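Maternal protein tudor (Drosophila melanogaster, PDB 4Q5W) may act with Aub and AGO3 in the piRNA pathway that represses transposons, and is required for primordial germ cell formation, this chain being its extended Tudor domain 9. Local coordinates at residues Arg16-Phe21 with Lys78-Asp83; Asp25-Ile30 with Lys104-Ile109; Leu126-Ala131 with Lys172-Glu177; Asp130-Ser135 with Leu164-His169. All blocks are in the same frame, centred on the assembly; numbering follows the deposited sequence. Where two conformers were deposited one is given.

The four contacts fall into two pairs: one at the junction of the Tudor core with the five-stranded sheet, the other between two helices. Contacts 1 and 2, with centres about 10 Å apart, lie where the four-stranded core and helix 25-37 meet the five-stranded sheet, built from strands before and after the core in sequence; strands 16-21 and 108-112 are neighbours in it, and the segments alternate along the chain, so the two contacts interlock. Contacts 3 and 4 come later, with centres about 8 Å apart, and join helix 122-134 to helix 166-182 at successive levels. Contact 1 touches contact 3 through Ile17 and Phe129, although their centres are about 23 Å apart.

Contact 1. Residues Arg16-Phe21 with Lys78-Asp83; sequences RIYLQF and KVILID
Tyr18 meets Ile80 through the outer end of its ring: OH lies 3.7 Å from Ile80 CD1, and the methyl comes in obliquely. With CG beside the backbone N (chi1 -72°), the ring projects from strand 16-21 toward the Tudor core, while Ile80 brings up the tip of its longer branch from strand 77-81. Two residues on, Gln20 makes the polar part of the contact. Its NE2 donates to Asp83 O at 2.8 Å with an N-H...O angle of 158°. The carbonyl oxygen lies almost in the plane of the Gln20 amide, but the donor sits above the carbonyl plane of Asp83 and misses the lone-pair direction. An extended chain beyond CG gives the amide its reach. A leucine here would probably leave Asp83 O without this donor and unpin the turn that follows strand 77-81. The Asp83 carboxylate is held separately, by a salt bridge to Arg65. Strand 16-21 itself runs between strands 5-11 and 108-112, and Ile80 also packs on Arg67 of strand 63-71, so this buried contact ties an inner strand of the Tudor core, and the turn after it, to the five-stranded sheet.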
loop_
_atom_site.group_PDB
_atom_site.type_symbol
_atom_site.label_atom_id
_atom_site.label_comp_id
_atom_site.label_asym_id
_atom_site.label_seq_id
_atom_site.Cartn_x
_atom_site.Cartn_y
_atom_site.Cartn_z
ATOM N N ARG A 16 2.489 -3.449 -8.864
ATOM C CA ARG A 16 2.240 -2.178 -8.196
ATOM C C ARG A 16 2.039 -2.419 -6.708
ATOM O O ARG A 16 0.919 -2.635 -6.238
ATOM C CB ARG A 16 1.031 -1.465 -8.823
ATOM C CG ARG A 16 0.797 -0.050 -8.297
ATOM C CD ARG A 16 -0.272 0.660 -9.110
ATOM N NE ARG A 16 -0.706 1.907 -8.492
ATOM C CZ ARG A 16 -0.226 3.104 -8.809
ATOM N NH1 ARG A 16 -0.680 4.189 -8.199
ATOM N NH2 ARG A 16 0.719 3.215 -9.731
ATOM N N ILE A 17 3.147 -2.393 -5.975
ATOM C CA ILE A 17 3.146 -2.729 -4.564
ATOM C C ILE A 17 3.681 -1.541 -3.779
ATOM O O ILE A 17 4.761 -1.045 -4.084
ATOM C CB ILE A 17 4.060 -3.951 -4.309
ATOM C CG1 ILE A 17 3.584 -5.156 -5.123
ATOM C CG2 ILE A 17 4.105 -4.321 -2.821
ATOM C CD1 ILE A 17 4.543 -6.330 -5.032
ATOM N N TYR A 18 2.916 -1.086 -2.789
ATOM C CA TYR A 18 3.332 0.002 -1.900
ATOM C C TYR A 18 4.155 -0.530 -0.733
ATOM O O TYR A 18 3.704 -1.428 -0.026
ATOM C CB TYR A 18 2.098 0.722 -1.343
ATOM C CG TYR A 18 1.375 1.579 -2.358
ATOM C CD1 TYR A 18 0.481 1.016 -3.261
ATOM C CD2 TYR A 18 1.570 2.949 -2.393
ATOM C CE1 TYR A 18 -0.189 1.799 -4.185
ATOM C CE2 TYR A 18 0.904 3.746 -3.316
ATOM C CZ TYR A 18 0.026 3.163 -4.207
ATOM O OH TYR A 18 -0.635 3.952 -5.124
ATOM N N LEU A 19 5.357 0.019 -0.529
ATOM C CA LEU A 19 6.231 -0.407 0.561
ATOM C C LEU A 19 6.759 0.779 1.334
ATOM O O LEU A 19 7.103 1.799 0.747
ATOM C CB LEU A 19 7.480 -1.141 0.034
ATOM C CG LEU A 19 7.369 -2.535 -0.556
ATOM C CD1 LEU A 19 6.787 -2.408 -1.914
ATOM C CD2 LEU A 19 8.719 -3.209 -0.628
ATOM N N GLN A 20 6.887 0.616 2.644
ATOM C CA GLN A 20 7.553 1.618 3.459
ATOM C C GLN A 20 8.940 1.116 3.816
ATOM O O GLN A 20 9.077 0.135 4.533
ATOM C CB GLN A 20 6.748 1.886 4.725
ATOM C CG GLN A 20 5.360 2.440 4.433
ATOM C CD GLN A 20 4.553 2.630 5.694
ATOM O OE1 GLN A 20 4.938 2.158 6.767
ATOM N NE2 GLN A 20 3.442 3.347 5.582
ATOM N N PHE A 21 9.971 1.780 3.301
ATOM C CA PHE A 21 11.344 1.359 3.574
ATOM C C PHE A 21 11.747 1.751 4.987
ATOM O O PHE A 21 11.292 2.774 5.501
ATOM C CB PHE A 21 12.295 1.920 2.525
ATOM C CG PHE A 21 12.192 1.208 1.213
ATOM C CD1 PHE A 21 11.308 1.640 0.246
ATOM C CD2 PHE A 21 12.957 0.078 0.964
ATOM C CE1 PHE A 21 11.189 0.967 -0.960
ATOM C CE2 PHE A 21 12.848 -0.599 -0.246
ATOM C CZ PHE A 21 11.965 -0.150 -1.205
ATOM N N LYS A 78 -13.921 8.995 -2.569
ATOM C CA LYS A 78 -12.952 7.913 -2.560
ATOM C C LYS A 78 -11.580 8.549 -2.450
ATOM O O LYS A 78 -11.230 9.427 -3.242
ATOM C CB LYS A 78 -13.020 7.060 -3.832
ATOM C CG LYS A 78 -11.984 5.919 -3.823
ATOM C CD LYS A 78 -12.107 5.004 -5.029
ATOM C CE LYS A 78 -11.165 3.792 -4.898
ATOM N NZ LYS A 78 -11.151 2.936 -6.127
ATOM N N VAL A 79 -10.816 8.123 -1.453
ATOM C CA VAL A 79 -9.507 8.705 -1.201
ATOM C C VAL A 79 -8.437 7.626 -1.149
ATOM O O VAL A 79 -8.744 6.456 -0.936
ATOM C CB VAL A 79 -9.482 9.459 0.140
ATOM C CG1 VAL A 79 -10.589 10.509 0.183
ATOM C CG2 VAL A 79 -9.623 8.483 1.303
ATOM N N ILE A 80 -7.188 8.033 -1.359
ATOM C CA ILE A 80 -6.038 7.173 -1.093
ATOM C C ILE A 80 -5.367 7.625 0.204
ATOM O O ILE A 80 -5.199 8.825 0.443
ATOM C CB ILE A 80 -5.016 7.152 -2.270
ATOM C CG1 ILE A 80 -3.783 6.313 -1.901
ATOM C CG2 ILE A 80 -4.588 8.551 -2.668
ATOM C CD1 ILE A 80 -2.797 6.111 -3.067
ATOM N N LEU A 81 -5.015 6.670 1.061
ATOM C CA LEU A 81 -4.215 6.983 2.241
ATOM C C LEU A 81 -2.770 6.991 1.778
ATOM O O LEU A 81 -2.127 5.931 1.682
ATOM C CB LEU A 81 -4.432 5.950 3.347
ATOM C CG LEU A 81 -5.902 5.631 3.685
ATOM C CD1 LEU A 81 -5.993 4.688 4.876
ATOM C CD2 LEU A 81 -6.707 6.905 3.942
ATOM N N ILE A 82 -2.277 8.187 1.469
ATOM C CA ILE A 82 -1.045 8.346 0.699
ATOM C C ILE A 82 0.193 7.707 1.309
ATOM O O ILE A 82 1.107 7.309 0.583
ATOM C CB ILE A 82 -0.745 9.819 0.377
ATOM C CG1 ILE A 82 -0.542 10.629 1.664
ATOM C CG2 ILE A 82 -1.857 10.399 -0.482
ATOM C CD1 ILE A 82 0.103 11.983 1.420
ATOM N N ASP A 83 0.230 7.602 2.631
ATOM C CA ASP A 83 1.397 7.035 3.280
ATOM C C ASP A 83 1.408 5.520 3.196
ATOM O O ASP A 83 2.437 4.904 3.452
ATOM C CB ASP A 83 1.513 7.525 4.727
ATOM C CG ASP A 83 1.860 9.004 4.802
ATOM O OD1 ASP A 83 2.674 9.456 3.963
ATOM O OD2 ASP A 83 1.317 9.708 5.681
#

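Contact 2. Residues Asp25-Ile30 with Lys104-Ile109; sequences DSLMDI and KPVAEI
Met28 and Val106 form the apolar heart of this contact, with the thioether sulfur of Met28 placed against the branched end of the valine. SD is 3.7 Å from Val106 CG2, 3.8 Å from Val106 CB and 3.9 Å from Val106 CG1, so it touches the whole fork and not a single methyl. The chain of Met28 starts with CG anti to the backbone N (chi1 -170°); the bend at chi2 (68°) then carries the sulfur across the valine at a slant, and chi3 turns only the terminal methyl. A looser apolar touch comes from Leu27, whose CD2 stands 4.4 Å from Val106 CG2. That one methyl is therefore approached by two consecutive helix residues.

The polar interactions belong to the backbone around the valine. Val106 N donates to the carboxylate of Asp83, and Val106 O accepts from Lys24 NZ, just ahead of the helix. Both peptide groups are thus engaged while the side chain faces the helix. Met28 packs further on Gln20 and Tyr84.

The helix thus seals the loop that leads from the Tudor core back into strand 108-112. Such a helix, set between a Tudor core and a second beta half completed by segments on both sides of it in sequence, is characteristic of the extended Tudor domain, in which the core is inserted into a staphylococcal nuclease-like module.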
loop_
_atom_site.group_PDB
_atom_site.type_symbol
_atom_site.label_atom_id
_atom_site.label_comp_id
_atom_site.label_asym_id
_atom_site.label_seq_id
_atom_site.Cartn_x
_atom_site.Cartn_y
_atom_site.Cartn_z
ATOM N N ASP A 25 10.684 4.549 9.064
ATOM C CA ASP A 25 9.800 4.058 10.128
ATOM C C ASP A 25 9.502 5.105 11.207
ATOM O O ASP A 25 8.356 5.241 11.646
ATOM C CB ASP A 25 10.372 2.807 10.793
ATOM C CG ASP A 25 10.323 1.600 9.896
ATOM O OD1 ASP A 25 9.577 1.623 8.891
ATOM O OD2 ASP A 25 11.027 0.618 10.213
ATOM N N SER A 26 10.523 5.840 11.633
ATOM C CA SER A 26 10.342 6.850 12.670
ATOM C C SER A 26 9.533 8.015 12.139
ATOM O O SER A 26 8.737 8.594 12.869
ATOM C CB SER A 26 11.679 7.367 13.213
ATOM O OG SER A 26 12.338 6.373 13.974
ATOM N N LEU A 27 9.752 8.361 10.870
ATOM C CA LEU A 27 8.972 9.420 10.236
ATOM C C LEU A 27 7.495 9.045 10.167
ATOM O O LEU A 27 6.633 9.881 10.421
ATOM C CB LEU A 27 9.496 9.730 8.830
ATOM C CG LEU A 27 8.623 10.672 7.990
ATOM C CD1 LEU A 27 8.496 12.041 8.656
ATOM C CD2 LEU A 27 9.155 10.805 6.567
ATOM N N MET A 28 7.200 7.800 9.800
ATOM C CA MET A 28 5.814 7.336 9.758
ATOM C C MET A 28 5.192 7.405 11.162
ATOM O O MET A 28 4.046 7.820 11.331
ATOM C CB MET A 28 5.737 5.902 9.209
ATOM C CG MET A 28 4.327 5.413 8.900
ATOM S SD MET A 28 3.568 6.276 7.511
ATOM C CE MET A 28 2.397 7.366 8.336
ATOM N N ASP A 29 5.954 6.992 12.166
ATOM C CA ASP A 29 5.465 7.027 13.539
ATOM C C ASP A 29 5.119 8.445 13.976
ATOM O O ASP A 29 4.108 8.649 14.641
ATOM C CB ASP A 29 6.479 6.431 14.509
ATOM C CG ASP A 29 6.557 4.918 14.421
ATOM O OD1 ASP A 29 5.759 4.312 13.674
ATOM O OD2 ASP A 29 7.417 4.339 15.110
ATOM N N ILE A 30 5.963 9.411 13.613
ATOM C CA ILE A 30 5.729 10.810 13.986
ATOM C C ILE A 30 4.495 11.367 13.286
ATOM O O ILE A 30 3.721 12.117 13.882
ATOM C CB ILE A 30 6.964 11.694 13.673
ATOM C CG1 ILE A 30 8.121 11.337 14.613
ATOM C CG2 ILE A 30 6.636 13.152 13.831
ATOM C CD1 ILE A 30 9.486 11.779 14.110
ATOM N N LYS A 104 6.921 14.208 1.529
ATOM C CA LYS A 104 6.487 13.240 0.521
ATOM C C LYS A 104 5.764 12.039 1.151
ATOM O O LYS A 104 5.949 11.743 2.332
ATOM C CB LYS A 104 7.687 12.744 -0.305
ATOM C CG LYS A 104 8.460 13.819 -1.036
ATOM C CD LYS A 104 7.666 14.438 -2.179
ATOM C CE LYS A 104 8.516 15.454 -2.929
ATOM N NZ LYS A 104 7.765 16.701 -3.239
ATOM N N PRO A 105 4.917 11.354 0.364
ATOM C CA PRO A 105 4.293 10.131 0.881
ATOM C C PRO A 105 5.360 9.150 1.341
ATOM O O PRO A 105 6.399 9.004 0.695
ATOM C CB PRO A 105 3.566 9.561 -0.344
ATOM C CG PRO A 105 3.353 10.707 -1.245
ATOM C CD PRO A 105 4.522 11.628 -1.030
ATOM N N VAL A 106 5.095 8.476 2.448
ATOM C CA VAL A 106 6.071 7.564 3.037
ATOM C C VAL A 106 6.266 6.345 2.134
ATOM O O VAL A 106 7.393 6.053 1.709
ATOM C CB VAL A 106 5.624 7.151 4.435
ATOM C CG1 VAL A 106 6.507 6.031 4.984
ATOM C CG2 VAL A 106 5.658 8.365 5.358
ATOM N N ALA A 107 5.167 5.670 1.807
ATOM C CA ALA A 107 5.212 4.506 0.913
ATOM C C ALA A 107 5.732 4.834 -0.482
ATOM O O ALA A 107 5.386 5.869 -1.066
ATOM C CB ALA A 107 3.836 3.861 0.803
ATOM N N GLU A 108 6.562 3.940 -1.016
ATOM C CA GLU A 108 7.029 4.047 -2.389
ATOM C C GLU A 108 6.456 2.871 -3.162
ATOM O O GLU A 108 6.193 1.820 -2.588
ATOM C CB GLU A 108 8.554 4.024 -2.443
ATOM C CG GLU A 108 9.189 5.176 -1.698
ATOM C CD GLU A 108 10.691 5.033 -1.543
ATOM O OE1 GLU A 108 11.248 5.705 -0.652
ATOM O OE2 GLU A 108 11.315 4.256 -2.303
ATOM N N ILE A 109 6.251 3.049 -4.461
ATOM C CA ILE A 109 5.703 1.979 -5.281
ATOM C C ILE A 109 6.799 1.208 -6.014
ATOM O O ILE A 109 7.695 1.797 -6.627
ATOM C CB ILE A 109 4.726 2.526 -6.326
ATOM C CG1 ILE A 109 3.598 3.304 -5.650
ATOM C CG2 ILE A 109 4.166 1.395 -7.177
ATOM C CD1 ILE A 109 2.685 4.022 -6.632
#

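Contact 3. Residues Leu126-Ala131 with Lys172-Glu177; sequences LTTFDA and KLVQAE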
loop_
_atom_site.group_PDB
_atom_site.type_symbol
_atom_site.label_atom_id
_atom_site.label_comp_id
_atom_site.label_asym_id
_atom_site.label_seq_id
_atom_site.Cartn_x
_atom_site.Cartn_y
_atom_site.Cartn_z
ATOM N N LEU A 126 -3.484 -12.871 -6.395
ATOM C CA LEU A 126 -3.543 -11.853 -5.347
ATOM C C LEU A 126 -3.958 -12.403 -3.982
ATOM O O LEU A 126 -3.433 -11.972 -2.949
ATOM C CB LEU A 126 -4.405 -10.669 -5.775
ATOM C CG LEU A 126 -3.726 -9.873 -6.890
ATOM C CD1 LEU A 126 -4.407 -8.519 -7.077
ATOM C CD2 LEU A 126 -2.214 -9.708 -6.647
ATOM N N THR A 127 -4.875 -13.362 -3.959
ATOM C CA THR A 127 -5.278 -13.970 -2.693
ATOM C C THR A 127 -4.147 -14.829 -2.113
ATOM O O THR A 127 -3.932 -14.852 -0.891
ATOM C CB THR A 127 -6.608 -14.772 -2.811
ATOM O OG1 THR A 127 -7.018 -15.227 -1.517
ATOM C CG2 THR A 127 -6.464 -15.968 -3.745
ATOM N N THR A 128 -3.423 -15.524 -2.989
ATOM C CA THR A 128 -2.276 -16.313 -2.553
ATOM C C THR A 128 -1.180 -15.391 -2.023
ATOM O O THR A 128 -0.559 -15.686 -1.010
ATOM C CB THR A 128 -1.749 -17.208 -3.685
ATOM O OG1 THR A 128 -2.838 -17.992 -4.190
ATOM C CG2 THR A 128 -0.636 -18.156 -3.179
ATOM N N PHE A 129 -0.966 -14.263 -2.698
ATOM C CA PHE A 129 0.056 -13.300 -2.299
ATOM C C PHE A 129 -0.310 -12.725 -0.920
ATOM O O PHE A 129 0.547 -12.586 -0.045
ATOM C CB PHE A 129 0.128 -12.190 -3.359
ATOM C CG PHE A 129 1.316 -11.260 -3.233
ATOM C CD1 PHE A 129 2.421 -11.569 -2.434
ATOM C CD2 PHE A 129 1.324 -10.068 -3.946
ATOM C CE1 PHE A 129 3.501 -10.697 -2.346
ATOM C CE2 PHE A 129 2.399 -9.187 -3.861
ATOM C CZ PHE A 129 3.484 -9.499 -3.059
ATOM N N ASP A 130 -1.591 -12.411 -0.726
ATOM C CA ASP A 130 -2.051 -11.860 0.548
ATOM C C ASP A 130 -1.735 -12.805 1.703
ATOM O O ASP A 130 -1.280 -12.371 2.760
ATOM C CB ASP A 130 -3.556 -11.560 0.518
ATOM C CG ASP A 130 -3.888 -10.291 -0.245
ATOM O OD1 ASP A 130 -3.065 -9.351 -0.237
ATOM O OD2 ASP A 130 -4.980 -10.235 -0.850
ATOM N N ALA A 131 -1.962 -14.097 1.490
ATOM C CA ALA A 131 -1.709 -15.099 2.514
ATOM C C ALA A 131 -0.216 -15.215 2.791
ATOM O O ALA A 131 0.195 -15.358 3.941
ATOM C CB ALA A 131 -2.277 -16.435 2.085
ATOM N N LYS A 172 4.909 -20.813 -7.944
ATOM C CA LYS A 172 4.807 -22.224 -7.571
ATOM C C LYS A 172 3.475 -22.560 -6.907
ATOM O O LYS A 172 2.833 -23.539 -7.277
ATOM C CB LYS A 172 5.974 -22.633 -6.667
ATOM C CG LYS A 172 5.934 -24.108 -6.276
ATOM C CD LYS A 172 7.201 -24.547 -5.567
ATOM C CE LYS A 172 7.256 -24.048 -4.148
ATOM N NZ LYS A 172 8.487 -24.543 -3.465
ATOM N N LEU A 173 3.067 -21.749 -5.930
ATOM C CA LEU A 173 1.796 -21.950 -5.231
ATOM C C LEU A 173 0.571 -21.831 -6.135
ATOM O O LEU A 173 -0.373 -22.604 -6.000
ATOM C CB LEU A 173 1.647 -20.986 -4.055
ATOM C CG LEU A 173 2.609 -21.115 -2.873
ATOM C CD1 LEU A 173 2.238 -20.142 -1.770
ATOM C CD2 LEU A 173 2.649 -22.546 -2.323
ATOM N N VAL A 174 0.580 -20.848 -7.037
ATOM C CA VAL A 174 -0.539 -20.655 -7.960
ATOM C C VAL A 174 -0.628 -21.833 -8.935
ATOM O O VAL A 174 -1.699 -22.377 -9.176
ATOM C CB VAL A 174 -0.420 -19.313 -8.723
ATOM C CG1 VAL A 174 -1.424 -19.240 -9.884
ATOM C CG2 VAL A 174 -0.610 -18.132 -7.768
ATOM N N GLN A 175 0.512 -22.241 -9.480
ATOM C CA GLN A 175 0.530 -23.363 -10.409
ATOM C C GLN A 175 0.068 -24.642 -9.721
ATOM O O GLN A 175 -0.610 -25.471 -10.333
ATOM C CB GLN A 175 1.930 -23.548 -11.002
ATOM C CG GLN A 175 2.339 -22.430 -11.954
ATOM C CD GLN A 175 1.608 -22.481 -13.283
ATOM O OE1 GLN A 175 0.520 -21.915 -13.437
ATOM N NE2 GLN A 175 2.213 -23.141 -14.263
ATOM N N ALA A 176 0.426 -24.795 -8.450
ATOM C CA ALA A 176 0.083 -26.003 -7.708
ATOM C C ALA A 176 -1.420 -26.112 -7.482
ATOM O O ALA A 176 -1.986 -27.199 -7.556
ATOM C CB ALA A 176 0.832 -26.048 -6.375
ATOM N N GLU A 177 -2.065 -24.975 -7.225
ATOM C CA GLU A 177 -3.508 -24.946 -7.024
ATOM C C GLU A 177 -4.252 -25.177 -8.341
ATOM O O GLU A 177 -5.205 -25.950 -8.392
ATOM C CB GLU A 177 -3.942 -23.622 -6.382
ATOM C CG GLU A 177 -5.440 -23.540 -6.098
ATOM C CD GLU A 177 -5.777 -22.520 -5.019
ATOM O OE1 GLU A 177 -6.947 -22.088 -4.960
ATOM O OE2 GLU A 177 -4.886 -22.172 -4.216
HETATM O O HOH W 1 -2.690 -20.724 -4.881
#
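Thr128 sends its methyl to Leu173 on helix 166-182 and its hydroxyl to a water and back to its own helix. One rotation (chi1 -54°) does both, setting CG2 anti to the backbone N and OG1 beside it. The methyl rests against the base and one end of Leu173, with CG2 3.7 Å from Leu173 CB and 3.8 Å from Leu173 CD1. The two side chains pass each other at a slant. Leu173 keeps CG beside its own backbone N (chi1 -65°), and with CD1 anti to CA (chi2 -176°) that branch comes alongside the methyl.

The Thr128 hydroxyl turns back along its helix to donate to Leu124 O. OG1 also accepts a hydrogen bond from a water at 2.8 Å, and stands 4.2 Å from Val174 CG2. On the far helix, the extended side chain of Glu177 brings OE2 to within 2.7 Å of the same water oxygen. A third, weak bond runs from the water to Leu173 O at 3.2 Å. Val174 packs further on Leu124 and on Ile117 of helix 116-120.

A water with two hydrogens cannot serve three acceptors fully at once, which is consistent with the weakness of the bond to Leu173 O. The chemistry is therefore mixed: methyl and methylene groups pack directly, whereas the hydroxyl and the carboxylate meet through solvent, so the join between the helices is partly apolar and partly hydrated.

Contact 4. Residues Asp130-Ser135 with Leu164-His169; sequences DALLDS and LKIYEH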
loop_
_atom_site.group_PDB
_atom_site.type_symbol
_atom_site.label_atom_id
_atom_site.label_comp_id
_atom_site.label_asym_id
_atom_site.label_seq_id
_atom_site.Cartn_x
_atom_site.Cartn_y
_atom_site.Cartn_z
ATOM N N ASP A 130 -1.591 -12.411 -0.726
ATOM C CA ASP A 130 -2.051 -11.860 0.548
ATOM C C ASP A 130 -1.735 -12.805 1.703
ATOM O O ASP A 130 -1.280 -12.371 2.760
ATOM C CB ASP A 130 -3.556 -11.560 0.518
ATOM C CG ASP A 130 -3.888 -10.291 -0.245
ATOM O OD1 ASP A 130 -3.065 -9.351 -0.237
ATOM O OD2 ASP A 130 -4.980 -10.235 -0.850
ATOM N N ALA A 131 -1.962 -14.097 1.490
ATOM C CA ALA A 131 -1.709 -15.099 2.514
ATOM C C ALA A 131 -0.216 -15.215 2.791
ATOM O O ALA A 131 0.195 -15.358 3.941
ATOM C CB ALA A 131 -2.277 -16.435 2.085
ATOM N N LEU A 132 0.582 -15.155 1.726
ATOM C CA LEU A 132 2.039 -15.152 1.819
ATOM C C LEU A 132 2.553 -13.961 2.638
ATOM O O LEU A 132 3.423 -14.104 3.513
ATOM C CB LEU A 132 2.625 -15.114 0.406
ATOM C CG LEU A 132 4.029 -15.654 0.169
ATOM C CD1 LEU A 132 4.181 -16.993 0.872
ATOM C CD2 LEU A 132 4.272 -15.808 -1.323
ATOM N N LEU A 133 2.010 -12.782 2.359
ATOM C CA LEU A 133 2.430 -11.579 3.068
ATOM C C LEU A 133 1.989 -11.622 4.529
ATOM O O LEU A 133 2.722 -11.200 5.421
ATOM C CB LEU A 133 1.891 -10.320 2.372
ATOM C CG LEU A 133 2.492 -10.012 0.999
ATOM C CD1 LEU A 133 1.837 -8.795 0.359
ATOM C CD2 LEU A 133 3.994 -9.823 1.103
ATOM N N ASP A 134 0.790 -12.137 4.781
ATOM C CA ASP A 134 0.321 -12.258 6.152
ATOM C C ASP A 134 1.284 -13.131 6.958
ATOM O O ASP A 134 1.517 -12.888 8.146
ATOM C CB ASP A 134 -1.101 -12.822 6.199
ATOM C CG ASP A 134 -1.764 -12.614 7.548
ATOM O OD1 ASP A 134 -2.124 -11.457 7.862
ATOM O OD2 ASP A 134 -1.924 -13.603 8.294
ATOM N N SER A 135 1.870 -14.124 6.295
ATOM C CA SER A 135 2.790 -15.041 6.967
ATOM C C SER A 135 4.099 -14.387 7.428
ATOM O O SER A 135 4.828 -14.966 8.241
ATOM C CB SER A 135 3.073 -16.288 6.109
ATOM O OG SER A 135 4.071 -16.049 5.134
ATOM N N LEU A 164 11.828 -16.706 2.223
ATOM C CA LEU A 164 11.031 -17.187 1.109
ATOM C C LEU A 164 11.115 -16.241 -0.086
ATOM O O LEU A 164 10.899 -15.037 0.052
ATOM C CB LEU A 164 9.599 -17.374 1.569
ATOM C CG LEU A 164 8.623 -17.977 0.578
ATOM C CD1 LEU A 164 7.762 -18.980 1.319
ATOM C CD2 LEU A 164 7.787 -16.863 -0.047
ATOM N N LYS A 165 11.443 -16.794 -1.251
ATOM C CA LYS A 165 11.634 -16.001 -2.462
ATOM C C LYS A 165 10.284 -15.812 -3.117
ATOM O O LYS A 165 9.748 -16.734 -3.735
ATOM C CB LYS A 165 12.587 -16.716 -3.424
ATOM C CG LYS A 165 13.936 -17.064 -2.804
ATOM C CD LYS A 165 14.826 -17.843 -3.774
ATOM C CE LYS A 165 16.264 -17.896 -3.257
ATOM N NZ LYS A 165 17.200 -18.626 -4.163
ATOM N N ILE A 166 9.726 -14.620 -2.974
ATOM C CA ILE A 166 8.309 -14.433 -3.261
ATOM C C ILE A 166 7.930 -14.605 -4.728
ATOM O O ILE A 166 6.901 -15.196 -5.029
ATOM C CB ILE A 166 7.805 -13.107 -2.693
ATOM C CG1 ILE A 166 7.936 -13.136 -1.173
ATOM C CG2 ILE A 166 6.345 -12.875 -3.066
ATOM C CD1 ILE A 166 7.744 -11.788 -0.515
ATOM N N TYR A 167 8.756 -14.109 -5.641
ATOM C CA TYR A 167 8.433 -14.208 -7.064
ATOM C C TYR A 167 8.306 -15.673 -7.479
ATOM O O TYR A 167 7.293 -16.095 -8.054
ATOM C CB TYR A 167 9.483 -13.468 -7.906
ATOM C CG TYR A 167 9.328 -13.635 -9.408
ATOM C CD1 TYR A 167 8.233 -13.104 -10.074
ATOM C CD2 TYR A 167 10.291 -14.302 -10.162
ATOM C CE1 TYR A 167 8.089 -13.245 -11.448
ATOM C CE2 TYR A 167 10.153 -14.443 -11.542
ATOM C CZ TYR A 167 9.043 -13.909 -12.174
ATOM O OH TYR A 167 8.895 -14.034 -13.536
ATOM N N GLU A 168 9.328 -16.455 -7.163
ATOM C CA GLU A 168 9.328 -17.861 -7.503
ATOM C C GLU A 168 8.311 -18.661 -6.694
ATOM O O GLU A 168 7.640 -19.527 -7.241
ATOM C CB GLU A 168 10.733 -18.445 -7.361
ATOM C CG GLU A 168 11.726 -17.867 -8.368
ATOM C CD GLU A 168 12.361 -16.556 -7.928
ATOM O OE1 GLU A 168 12.028 -16.063 -6.830
ATOM O OE2 GLU A 168 13.207 -16.022 -8.687
ATOM N N HIS A 169 8.199 -18.380 -5.396
ATOM C CA HIS A 169 7.273 -19.127 -4.554
ATOM C C HIS A 169 5.816 -18.881 -4.923
ATOM O O HIS A 169 4.988 -19.801 -4.910
ATOM C CB HIS A 169 7.469 -18.772 -3.085
ATOM C CG HIS A 169 6.885 -19.778 -2.151
ATOM N ND1 HIS A 169 7.479 -20.997 -1.910
ATOM C CD2 HIS A 169 5.732 -19.771 -1.437
ATOM C CE1 HIS A 169 6.734 -21.686 -1.065
ATOM N NE2 HIS A 169 5.674 -20.961 -0.754
#
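Leu132 packs its forked end against Leu164, Ile166 and His169. CD1 of Leu132 reaches Leu164 CD2 at 3.7 Å and His169 CD2 at 3.9 Å, approaching the imidazole obliquely. The other methyl, Leu132 CD2, lies 4.0 Å from Ile166 CG2, where the two side chains run past each other in opposite directions. With CG roughly anti to the backbone N (chi1 -155°), Leu132 points its branches toward the start of helix 166-182. An alanine in its place would probably open a gap among these three residues and leave the imidazole freer to turn. Within this group Leu164 CD1 sits over the centre of the His169 ring, 3.4 Å above its plane, as a CH-pi contact.

Further out, His169 N is bonded to Lys165 O in the first turn of helix 166-182, with Lys165 at the N-cap. Behind Leu132, Ser135 OG donates to Leu132 O at 2.6 Å and is also bonded to Arg162. Helix 122-134 leans through Leu133 on strand 5-11, Ile166 reaches Met112 of strand 108-112, and Leu164 is joined to Thr158 at the end of strand 153-158.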